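Local coordinates for protein aerobactin synthase IucA (PDB 5JM8) that probably catalyses the ATP-dependent condensation of citrate with N6-acetyl-N6-hydroxylysine during biosynthesis of the siderophore aerobactin, at residues A49-R53 / F65-L71; P59-H63 / F492-A496; R180-K186 / N220-L226; Q120-R125 / P171-P175. All blocks are in the same frame, centred on the assembly; numbering follows the deposited sequence.

Contact 1: A49-R53 / F65-L71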
# COMPACT_ATOMS: atom_id res chain seq x y z
N ALA A 49 -51.00 -18.11 25.14
CA ALA A 49 -50.36 -17.19 24.21
C ALA A 49 -48.90 -16.93 24.58
O ALA A 49 -48.49 -17.16 25.72
CB ALA A 49 -51.12 -15.88 24.17
N LEU A 50 -48.13 -16.45 23.61
CA LEU A 50 -46.73 -16.10 23.82
C LEU A 50 -46.59 -14.59 23.95
O LEU A 50 -47.07 -13.85 23.10
CB LEU A 50 -45.87 -16.62 22.67
CG LEU A 50 -45.73 -18.14 22.58
CD1 LEU A 50 -45.13 -18.56 21.24
CD2 LEU A 50 -44.89 -18.68 23.73
N HIS A 51 -45.93 -14.16 25.02
CA HIS A 51 -45.73 -12.73 25.28
C HIS A 51 -44.28 -12.30 25.09
O HIS A 51 -43.40 -12.71 25.84
CB HIS A 51 -46.17 -12.40 26.70
CG HIS A 51 -47.65 -12.41 26.90
ND1 HIS A 51 -48.32 -11.34 27.45
CD2 HIS A 51 -48.60 -13.34 26.60
CE1 HIS A 51 -49.62 -11.61 27.50
NE2 HIS A 51 -49.81 -12.81 26.99
N PHE A 52 -44.05 -11.46 24.08
CA PHE A 52 -42.71 -10.97 23.77
C PHE A 52 -42.52 -9.52 24.21
O PHE A 52 -43.22 -8.62 23.75
CB PHE A 52 -42.44 -11.07 22.26
CG PHE A 52 -42.46 -12.48 21.74
CD1 PHE A 52 -41.33 -13.28 21.82
CD2 PHE A 52 -43.60 -13.01 21.16
CE1 PHE A 52 -41.34 -14.57 21.34
CE2 PHE A 52 -43.62 -14.30 20.68
CZ PHE A 52 -42.49 -15.09 20.77
N ARG A 53 -41.55 -9.30 25.10
CA ARG A 53 -41.19 -7.94 25.51
C ARG A 53 -40.61 -7.20 24.31
O ARG A 53 -39.65 -7.66 23.70
CB ARG A 53 -40.18 -7.97 26.66
CG ARG A 53 -40.69 -8.64 27.92
CD ARG A 53 -39.60 -8.72 28.97
NE ARG A 53 -39.14 -7.40 29.39
CZ ARG A 53 -38.12 -7.18 30.21
NH1 ARG A 53 -37.43 -8.20 30.71
NH2 ARG A 53 -37.77 -5.94 30.52
N PHE A 65 -37.22 -7.79 19.91
CA PHE A 65 -37.78 -8.38 21.11
C PHE A 65 -36.71 -8.62 22.17
O PHE A 65 -35.57 -8.98 21.84
CB PHE A 65 -38.48 -9.71 20.79
CG PHE A 65 -39.70 -9.58 19.92
CD1 PHE A 65 -40.35 -8.36 19.77
CD2 PHE A 65 -40.20 -10.68 19.24
CE1 PHE A 65 -41.47 -8.26 18.96
CE2 PHE A 65 -41.31 -10.58 18.43
CZ PHE A 65 -41.95 -9.36 18.29
N GLU A 66 -37.08 -8.42 23.43
CA GLU A 66 -36.23 -8.78 24.56
C GLU A 66 -36.60 -10.18 25.02
O GLU A 66 -37.77 -10.48 25.25
CB GLU A 66 -36.39 -7.77 25.69
CG GLU A 66 -35.57 -8.08 26.93
CD GLU A 66 -35.66 -7.00 27.99
OE1 GLU A 66 -36.22 -5.92 27.69
OE2 GLU A 66 -35.17 -7.22 29.12
N PHE A 67 -35.59 -11.04 25.15
CA PHE A 67 -35.81 -12.45 25.47
C PHE A 67 -35.35 -12.75 26.90
O PHE A 67 -34.58 -11.98 27.47
CB PHE A 67 -35.07 -13.32 24.46
CG PHE A 67 -35.60 -13.19 23.06
CD1 PHE A 67 -36.74 -13.87 22.67
CD2 PHE A 67 -34.96 -12.39 22.13
CE1 PHE A 67 -37.23 -13.75 21.38
CE2 PHE A 67 -35.44 -12.26 20.84
CZ PHE A 67 -36.58 -12.95 20.47
N PRO A 68 -35.81 -13.87 27.48
CA PRO A 68 -36.67 -14.93 26.91
C PRO A 68 -38.13 -14.54 26.73
O PRO A 68 -38.62 -13.59 27.35
CB PRO A 68 -36.54 -16.05 27.94
CG PRO A 68 -36.27 -15.36 29.22
CD PRO A 68 -35.41 -14.18 28.86
N ALA A 69 -38.82 -15.28 25.88
CA ALA A 69 -40.26 -15.14 25.72
C ALA A 69 -40.96 -15.68 26.96
O ALA A 69 -40.31 -16.15 27.89
CB ALA A 69 -40.73 -15.86 24.47
N ARG A 70 -42.29 -15.61 26.96
CA ARG A 70 -43.08 -16.02 28.11
C ARG A 70 -44.35 -16.70 27.63
O ARG A 70 -45.12 -16.13 26.86
CB ARG A 70 -43.40 -14.80 28.99
CG ARG A 70 -44.28 -15.08 30.20
CD ARG A 70 -43.65 -16.11 31.12
NE ARG A 70 -42.31 -15.74 31.57
CZ ARG A 70 -42.04 -15.09 32.70
NH1 ARG A 70 -43.01 -14.74 33.52
NH2 ARG A 70 -40.78 -14.80 33.01
N LEU A 71 -44.57 -17.92 28.12
CA LEU A 71 -45.76 -18.68 27.78
C LEU A 71 -46.88 -18.31 28.74
O LEU A 71 -46.78 -18.54 29.95
CB LEU A 71 -45.48 -20.18 27.84
CG LEU A 71 -46.61 -21.11 27.41
CD1 LEU A 71 -47.02 -20.85 25.97
CD2 LEU A 71 -46.20 -22.56 27.60

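Contact 2: P59-H63 / F492-A496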
# COMPACT_ATOMS: atom_id res chain seq x y z
N PRO A 59 -42.76 0.09 12.40
CA PRO A 59 -43.88 0.07 11.45
C PRO A 59 -43.54 -0.65 10.15
O PRO A 59 -44.39 -0.74 9.26
CB PRO A 59 -44.15 1.55 11.19
CG PRO A 59 -42.87 2.23 11.48
CD PRO A 59 -42.23 1.45 12.59
N THR A 60 -42.32 -1.16 10.05
CA THR A 60 -41.91 -1.99 8.92
C THR A 60 -41.53 -3.38 9.42
O THR A 60 -40.84 -4.13 8.73
CB THR A 60 -40.73 -1.36 8.16
OG1 THR A 60 -39.69 -1.00 9.08
CG2 THR A 60 -41.19 -0.12 7.41
N GLN A 61 -42.00 -3.71 10.62
CA GLN A 61 -41.83 -5.03 11.22
C GLN A 61 -40.36 -5.42 11.48
O GLN A 61 -40.07 -6.60 11.70
CB GLN A 61 -42.48 -6.09 10.33
CG GLN A 61 -43.99 -5.96 10.21
CD GLN A 61 -44.44 -5.12 9.02
OE1 GLN A 61 -43.88 -5.22 7.93
NE2 GLN A 61 -45.46 -4.30 9.23
N HIS A 62 -39.46 -4.45 11.46
CA HIS A 62 -38.10 -4.68 11.93
C HIS A 62 -38.07 -4.57 13.46
O HIS A 62 -37.38 -3.71 14.02
CB HIS A 62 -37.11 -3.68 11.32
CG HIS A 62 -36.89 -3.85 9.85
ND1 HIS A 62 -37.68 -3.25 8.90
CD2 HIS A 62 -35.95 -4.55 9.16
CE1 HIS A 62 -37.25 -3.58 7.69
NE2 HIS A 62 -36.20 -4.37 7.83
N HIS A 63 -38.83 -5.43 14.13
CA HIS A 63 -38.96 -5.38 15.58
C HIS A 63 -37.73 -5.91 16.30
O HIS A 63 -36.97 -6.71 15.75
CB HIS A 63 -40.18 -6.18 16.05
CG HIS A 63 -41.46 -5.77 15.40
ND1 HIS A 63 -42.02 -4.52 15.57
CD2 HIS A 63 -42.30 -6.44 14.58
CE1 HIS A 63 -43.14 -4.44 14.88
NE2 HIS A 63 -43.34 -5.60 14.27
N PHE A 492 -36.55 0.31 3.30
CA PHE A 492 -37.11 0.33 4.65
C PHE A 492 -36.15 -0.32 5.65
O PHE A 492 -36.26 -0.08 6.85
CB PHE A 492 -38.47 -0.37 4.68
CG PHE A 492 -39.55 0.36 3.92
CD1 PHE A 492 -39.39 1.68 3.53
CD2 PHE A 492 -40.73 -0.28 3.59
CE1 PHE A 492 -40.39 2.35 2.83
CE2 PHE A 492 -41.73 0.38 2.88
CZ PHE A 492 -41.56 1.69 2.51
N ALA A 493 -35.21 -1.12 5.17
CA ALA A 493 -34.18 -1.68 6.03
C ALA A 493 -33.21 -0.58 6.45
O ALA A 493 -32.67 -0.59 7.55
CB ALA A 493 -33.44 -2.81 5.34
N VAL A 494 -33.01 0.38 5.55
CA VAL A 494 -32.17 1.53 5.83
C VAL A 494 -32.85 2.41 6.88
O VAL A 494 -32.24 2.77 7.89
CB VAL A 494 -31.89 2.35 4.55
CG1 VAL A 494 -31.19 3.66 4.88
CG2 VAL A 494 -31.07 1.53 3.57
N THR A 495 -34.11 2.76 6.65
CA THR A 495 -34.84 3.63 7.56
C THR A 495 -35.06 2.95 8.91
O THR A 495 -35.03 3.61 9.95
CB THR A 495 -36.21 4.04 6.97
OG1 THR A 495 -37.02 2.88 6.76
CG2 THR A 495 -36.02 4.77 5.64
N ALA A 496 -35.26 1.64 8.89
CA ALA A 496 -35.49 0.87 10.11
C ALA A 496 -34.24 0.79 10.97
O ALA A 496 -34.31 0.92 12.19
CB ALA A 496 -35.97 -0.53 9.76

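Contact 3: R180-K186 / N220-L226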
# COMPACT_ATOMS: atom_id res chain seq x y z
N ARG A 180 -10.57 -24.87 -7.72
CA ARG A 180 -10.20 -26.16 -8.27
C ARG A 180 -10.14 -26.02 -9.78
O ARG A 180 -10.89 -25.23 -10.35
CB ARG A 180 -11.19 -27.24 -7.85
CG ARG A 180 -10.81 -28.64 -8.28
CD ARG A 180 -11.80 -29.65 -7.72
NE ARG A 180 -11.43 -31.03 -8.04
CZ ARG A 180 -10.59 -31.76 -7.33
NH1 ARG A 180 -9.99 -31.26 -6.26
NH2 ARG A 180 -10.33 -33.01 -7.70
N TRP A 181 -9.26 -26.77 -10.43
CA TRP A 181 -9.02 -26.60 -11.86
C TRP A 181 -8.97 -27.91 -12.63
O TRP A 181 -8.33 -28.87 -12.20
CB TRP A 181 -7.72 -25.84 -12.07
CG TRP A 181 -7.72 -24.44 -11.52
CD1 TRP A 181 -7.38 -24.05 -10.26
CD2 TRP A 181 -8.08 -23.24 -12.22
NE1 TRP A 181 -7.50 -22.69 -10.13
CE2 TRP A 181 -7.94 -22.17 -11.32
CE3 TRP A 181 -8.52 -22.98 -13.53
CZ2 TRP A 181 -8.21 -20.85 -11.68
CZ3 TRP A 181 -8.79 -21.67 -13.88
CH2 TRP A 181 -8.63 -20.62 -12.96
N PHE A 182 -9.66 -27.95 -13.77
CA PHE A 182 -9.60 -29.07 -14.69
C PHE A 182 -8.97 -28.65 -16.01
O PHE A 182 -9.30 -27.59 -16.54
CB PHE A 182 -10.99 -29.65 -14.98
CG PHE A 182 -11.64 -30.34 -13.82
CD1 PHE A 182 -10.96 -30.56 -12.63
CD2 PHE A 182 -12.95 -30.79 -13.92
CE1 PHE A 182 -11.57 -31.20 -11.57
CE2 PHE A 182 -13.57 -31.43 -12.87
CZ PHE A 182 -12.88 -31.64 -11.69
N ALA A 183 -8.08 -29.48 -16.54
CA ALA A 183 -7.67 -29.35 -17.93
C ALA A 183 -8.68 -30.12 -18.77
O ALA A 183 -8.86 -31.32 -18.59
CB ALA A 183 -6.26 -29.87 -18.14
N VAL A 184 -9.35 -29.41 -19.68
CA VAL A 184 -10.47 -29.96 -20.42
C VAL A 184 -10.33 -29.75 -21.93
O VAL A 184 -9.98 -28.66 -22.37
CB VAL A 184 -11.80 -29.33 -19.96
CG1 VAL A 184 -12.98 -29.95 -20.69
CG2 VAL A 184 -11.97 -29.47 -18.46
N ASN A 185 -10.60 -30.80 -22.70
CA ASN A 185 -10.61 -30.68 -24.15
C ASN A 185 -11.77 -29.79 -24.58
O ASN A 185 -12.88 -29.92 -24.08
CB ASN A 185 -10.71 -32.06 -24.81
CG ASN A 185 -10.56 -32.01 -26.33
OD1 ASN A 185 -10.99 -31.06 -26.98
ND2 ASN A 185 -9.95 -33.04 -26.90
N LYS A 186 -11.49 -28.88 -25.51
CA LYS A 186 -12.47 -27.88 -25.94
C LYS A 186 -13.76 -28.50 -26.47
O LYS A 186 -14.82 -27.86 -26.46
CB LYS A 186 -11.86 -26.99 -27.02
CG LYS A 186 -11.45 -27.72 -28.28
CD LYS A 186 -10.82 -26.76 -29.28
CE LYS A 186 -10.39 -27.47 -30.55
NZ LYS A 186 -9.75 -26.53 -31.50
N ASN A 220 -6.10 -27.41 -27.85
CA ASN A 220 -7.24 -28.29 -27.64
C ASN A 220 -7.60 -28.42 -26.18
O ASN A 220 -8.77 -28.59 -25.83
CB ASN A 220 -6.94 -29.67 -28.23
CG ASN A 220 -6.74 -29.63 -29.73
OD1 ASN A 220 -7.33 -28.80 -30.43
ND2 ASN A 220 -5.90 -30.52 -30.24
N GLN A 221 -6.60 -28.33 -25.31
CA GLN A 221 -6.78 -28.54 -23.88
C GLN A 221 -6.80 -27.21 -23.13
O GLN A 221 -5.80 -26.50 -23.08
CB GLN A 221 -5.68 -29.46 -23.34
CG GLN A 221 -5.53 -29.46 -21.83
CD GLN A 221 -4.51 -30.48 -21.33
OE1 GLN A 221 -4.88 -31.52 -20.79
NE2 GLN A 221 -3.23 -30.18 -21.50
N TRP A 222 -7.96 -26.88 -22.55
CA TRP A 222 -8.17 -25.61 -21.87
C TRP A 222 -8.30 -25.78 -20.36
O TRP A 222 -8.74 -26.82 -19.88
CB TRP A 222 -9.42 -24.91 -22.41
CG TRP A 222 -9.41 -24.65 -23.88
CD1 TRP A 222 -8.37 -24.86 -24.74
CD2 TRP A 222 -10.49 -24.14 -24.67
NE1 TRP A 222 -8.74 -24.51 -26.02
CE2 TRP A 222 -10.04 -24.06 -26.00
CE3 TRP A 222 -11.80 -23.74 -24.37
CZ2 TRP A 222 -10.85 -23.60 -27.03
CZ3 TRP A 222 -12.60 -23.28 -25.40
CH2 TRP A 222 -12.12 -23.21 -26.71
N LEU A 223 -7.94 -24.74 -19.62
CA LEU A 223 -8.11 -24.71 -18.18
C LEU A 223 -9.52 -24.26 -17.83
O LEU A 223 -10.02 -23.28 -18.38
CB LEU A 223 -7.07 -23.79 -17.53
CG LEU A 223 -5.61 -24.19 -17.74
CD1 LEU A 223 -4.68 -23.11 -17.20
CD2 LEU A 223 -5.31 -25.52 -17.07
N PHE A 224 -10.16 -24.99 -16.92
CA PHE A 224 -11.57 -24.81 -16.61
C PHE A 224 -11.77 -24.71 -15.09
O PHE A 224 -11.53 -25.69 -14.38
CB PHE A 224 -12.38 -25.96 -17.20
CG PHE A 224 -13.86 -25.80 -17.07
CD1 PHE A 224 -14.58 -25.10 -18.03
CD2 PHE A 224 -14.54 -26.37 -16.01
CE1 PHE A 224 -15.95 -24.96 -17.91
CE2 PHE A 224 -15.91 -26.23 -15.89
CZ PHE A 224 -16.61 -25.53 -16.84
N PRO A 225 -12.20 -23.54 -14.59
CA PRO A 225 -12.30 -23.35 -13.14
C PRO A 225 -13.53 -24.00 -12.52
O PRO A 225 -14.59 -24.05 -13.15
CB PRO A 225 -12.36 -21.83 -13.00
CG PRO A 225 -13.06 -21.39 -14.23
CD PRO A 225 -12.62 -22.33 -15.32
N LEU A 226 -13.39 -24.49 -11.29
CA LEU A 226 -14.49 -25.12 -10.56
C LEU A 226 -14.52 -24.70 -9.09
O LEU A 226 -13.51 -24.33 -8.51
CB LEU A 226 -14.38 -26.64 -10.63
CG LEU A 226 -14.91 -27.33 -11.90
CD1 LEU A 226 -13.83 -27.42 -12.95
CD2 LEU A 226 -15.45 -28.70 -11.56

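Contact 4: Q120-R125 / P171-P175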
# COMPACT_ATOMS: atom_id res chain seq x y z
N GLN A 120 -23.12 -20.25 16.23
CA GLN A 120 -21.75 -20.71 16.02
C GLN A 120 -20.92 -19.60 15.39
O GLN A 120 -19.84 -19.25 15.89
CB GLN A 120 -21.71 -21.95 15.12
CG GLN A 120 -22.23 -23.22 15.78
CD GLN A 120 -22.26 -24.40 14.82
OE1 GLN A 120 -22.26 -24.22 13.60
NE2 GLN A 120 -22.29 -25.61 15.36
N ALA A 121 -21.43 -19.04 14.31
CA ALA A 121 -20.74 -17.98 13.58
C ALA A 121 -20.48 -16.78 14.47
O ALA A 121 -19.39 -16.20 14.45
CB ALA A 121 -21.54 -17.57 12.36
N ILE A 122 -21.48 -16.41 15.27
CA ILE A 122 -21.36 -15.27 16.17
C ILE A 122 -20.25 -15.51 17.20
O ILE A 122 -19.53 -14.58 17.56
CB ILE A 122 -22.69 -14.99 16.90
CG1 ILE A 122 -23.72 -14.45 15.90
CG2 ILE A 122 -22.49 -14.00 18.05
CD1 ILE A 122 -25.14 -14.37 16.43
N ASP A 123 -20.13 -16.75 17.66
CA ASP A 123 -19.09 -17.11 18.63
C ASP A 123 -17.73 -17.25 17.96
O ASP A 123 -16.69 -17.21 18.63
CB ASP A 123 -19.45 -18.41 19.34
CG ASP A 123 -20.64 -18.26 20.28
OD1 ASP A 123 -20.86 -17.15 20.80
OD2 ASP A 123 -21.35 -19.27 20.51
N ALA A 124 -17.73 -17.42 16.64
CA ALA A 124 -16.49 -17.59 15.89
C ALA A 124 -15.92 -16.26 15.40
O ALA A 124 -14.71 -16.15 15.18
CB ALA A 124 -16.72 -18.52 14.71
N ARG A 125 -16.78 -15.27 15.22
CA ARG A 125 -16.39 -13.99 14.63
C ARG A 125 -16.20 -12.90 15.69
O ARG A 125 -17.03 -12.00 15.82
CB ARG A 125 -17.43 -13.53 13.61
CG ARG A 125 -17.54 -14.44 12.38
CD ARG A 125 -16.29 -14.40 11.52
NE ARG A 125 -15.98 -13.04 11.07
CZ ARG A 125 -16.52 -12.46 10.00
NH1 ARG A 125 -17.40 -13.11 9.25
NH2 ARG A 125 -16.18 -11.22 9.68
N PRO A 171 -19.73 -17.52 3.72
CA PRO A 171 -18.99 -16.31 4.10
C PRO A 171 -18.91 -16.07 5.60
O PRO A 171 -18.09 -15.27 6.04
CB PRO A 171 -19.80 -15.19 3.43
CG PRO A 171 -21.19 -15.73 3.37
CD PRO A 171 -21.03 -17.20 3.10
N ASP A 172 -19.77 -16.74 6.36
CA ASP A 172 -19.98 -16.42 7.77
C ASP A 172 -18.68 -16.41 8.58
O ASP A 172 -18.46 -15.52 9.39
CB ASP A 172 -20.98 -17.40 8.38
CG ASP A 172 -22.30 -17.44 7.63
OD1 ASP A 172 -22.29 -17.67 6.40
OD2 ASP A 172 -23.36 -17.24 8.26
N PHE A 173 -17.83 -17.40 8.35
CA PHE A 173 -16.58 -17.55 9.10
C PHE A 173 -15.43 -16.82 8.40
O PHE A 173 -14.27 -16.97 8.77
CB PHE A 173 -16.23 -19.03 9.28
CG PHE A 173 -17.25 -19.80 10.08
CD1 PHE A 173 -18.47 -20.14 9.53
CD2 PHE A 173 -16.98 -20.18 11.38
CE1 PHE A 173 -19.41 -20.84 10.26
CE2 PHE A 173 -17.91 -20.89 12.12
CZ PHE A 173 -19.13 -21.22 11.56
N ALA A 174 -15.79 -16.03 7.39
CA ALA A 174 -14.83 -15.23 6.62
C ALA A 174 -13.67 -16.07 6.07
O ALA A 174 -12.51 -15.73 6.28
CB ALA A 174 -14.29 -14.10 7.49
N PRO A 175 -13.99 -17.16 5.36
CA PRO A 175 -12.93 -18.02 4.83
C PRO A 175 -12.47 -17.59 3.45
O PRO A 175 -13.03 -16.67 2.85
CB PRO A 175 -13.61 -19.38 4.76
CG PRO A 175 -15.01 -19.04 4.37
CD PRO A 175 -15.32 -17.72 5.05

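Contact 1: A49-R53 / F65-L71
Arg53 meets Glu66 because its chain folds back at chi3 (62°), while the glutamate chain runs out fully extended from a CG placed opposite its backbone N. The carboxylate lands over one face of the guanidinium, with Glu66 CD 3.3 Å above the centre of the Arg53 plane, and the two flat groups are turned 38° apart. Glu66 OE2 comes within 2.9 Å of Arg53 NH1. It lies well out of the guanidinium plane, so this salt bridge rests on charge and no N-H is aimed at the oxygen. On the other face of the sheet, Phe52 carries the apolar side. Its CB sits over the ring of Phe65, 3.9 Å from the centroid, and the two rings are nearly parallel (19°) but displaced, with little overlap. Farther out, Phe52 CE1 lies 3.4 Å from Ala69 CB. Leu20 of helix 14-26 and Leu85 of helix 82-96 close over this cluster. Next to it Leu50 CD2 touches Leu71 CD1 at 3.8 Å. The backbones are tied by His51 N to Arg70 O (2.8 Å) and Glu66 N to Arg53 O (2.7 Å). Between these bonds the second strand turns a corner at Phe67 and Pro68, across a cis peptide. This is a beta hairpin with an interrupted second strand, set within an antiparallel five-stranded sheet whose apolar face is covered by helices.

Contact 2: P59-H63 / F492-A496
His62, at the centre of an inverse gamma turn in the loop between strands 49-54 and 64-72, lays its imidazole against helix 475-500. Its CG lies opposite the carbonyl carbon (chi1 -68°), which directs the ring at the helix. The methyl of Ala496 sits over one face of the ring as a CH-pi contact, its CB 3.6 Å from the centroid but shifted toward the rim, so that His62 ND1 is only 3.3 Å from Ala496 CB. Nearly one helical turn earlier, Ala493 CA lies 3.8 Å from His62 NE2. Thr60 adds the second foothold: its CG2 reaches the ring of Phe492, 3.9 Å from CD2. A second shell fixes the imidazole. His62 ND1 donates to Thr60 OG1 at 3.0 Å, nearly in the ring plane, which sets the rotation of the ring. The same hydroxyl is itself bonded to Glu506 and Ser58, and the ring of Phe151 meets His62 edge-to-face. Farther out, Arg25 bonds to Thr60 O and to Gln61 OE1, tying the loop to helix 14-26. The side chain of Ala493 lies about 7 Å from the bound ATP, so this loop packs on a helix close to the nucleotide pocket. Within that helix Phe492 O accepts two bonds from the same face of its plane, Ala496 N at 2.8 Å and Thr495 OG1 at 3.1 Å.

Contact 3: R180-K186 / N220-L226
Lys186 crosses onto Trp222 at one end of an antiparallel strand pair, in which strand 221-226 forms an edge of a three-stranded sheet and strand 177-185 its centre. The lysine leaves with CG between the backbone N and the carbonyl carbon (chi1 62°), then runs straight out. Its CB rests over the face of the indole, 3.6 Å from the six-membered ring centroid, a CH-pi contact. CG passes 3.7 Å from Asn220 O, CD lies 3.9 Å from Trp222 CZ2, and CE comes within 3.3 Å of Asn220 OD1. The ammonium at the tip forms a long, weak ion pair with Asp219 of the second subunit. The indole is steadied from the residues just before its strand, Trp222 NE1 bonding to Asp219 O of the same chain. Farther along that face Val184 CG2 packs on Phe224 CB, and both methyls of Leu226 lie on one side of the Phe182 ring: CD1 over the face, and Leu226 CD2 3.6 Å from Phe182 CE2. On the opposite face Pro225 CB covers the six-membered ring of Trp181, whose NE1 is satisfied by Ala255 O of strand 249-255; helix 198-209 packs on this side. Three hydrogen-bonded pairs, Arg180-Leu226, Phe182-Phe224 and Val184-Trp222, carry two backbone bonds each. A further bond continues the pairing just past the strand ends, Lys186 N to Asn220 O, 2.8 Å.

Contact 4: Q120-R125 / P171-P175
Arg125 supplies the one hydrogen bond between the two segments, from NH1 to Asp172 O at 2.6 Å. The oxygen lies in the guanidinium plane and the bond is fairly straight at the hydrogen (159°), yet the nitrogen stands 45° above the carbonyl plane and so misses a lone pair. Bends at chi2 and chi3 fold the chain round that oxygen. NH1 also donates to Gln143 O, and NE is paired with Asp127, so several partners fix the group's rotation.

Next come contacts over flat faces. Ala174 CB stands above the centre of the Arg125 guanidinium, 3.7 Å from CZ. The ring of Phe173 has Ala121 CA over one face, 4.1 Å from Phe173 CZ, so the ring lies against the last turn of helix 101-124.

The rest is apolar touching: Ala124 CB reaches Phe173 CE2 at 3.7 Å, and Ala121 CB meets Asp172 CB at 4.0 Å. His126 of the third subunit meets the Phe173 ring and also packs on Ala124, which makes this spot part of a subunit interface.

The loop keeps its shape through Ala174 N bonding to Pro171 O at 2.8 Å. What results is a type I beta turn docked by an arginine at the C-terminal end of a helix, with Pro171 on the side of the ATP pocket, its side chain about 8 Å from the nucleotide.

Along the chain, contacts 1 and 2 interlock: the 59-63 loop of contact 2 joins the two strands of contact 1, and their centres are about 20 Å apart. Contact 2 then reaches across to helix 475-500, closing a loop of some 430 residues that contains contact 4 and, later in sequence, contact 3. Contact 3 lies on the other side of the chain's centre, about 56 Å from contact 1 between centres. Contact 4 falls between them, about 28 Å from contact 1 and about 33 Å from contact 3 between centres. Contact 2 thus anchors the N-terminal region to the C-terminal helices; contacts 2 and 4 approach the bound ATP. Contact 4 packs on a neighbouring subunit; contact 3 reaches another only through a long, weak ion pair.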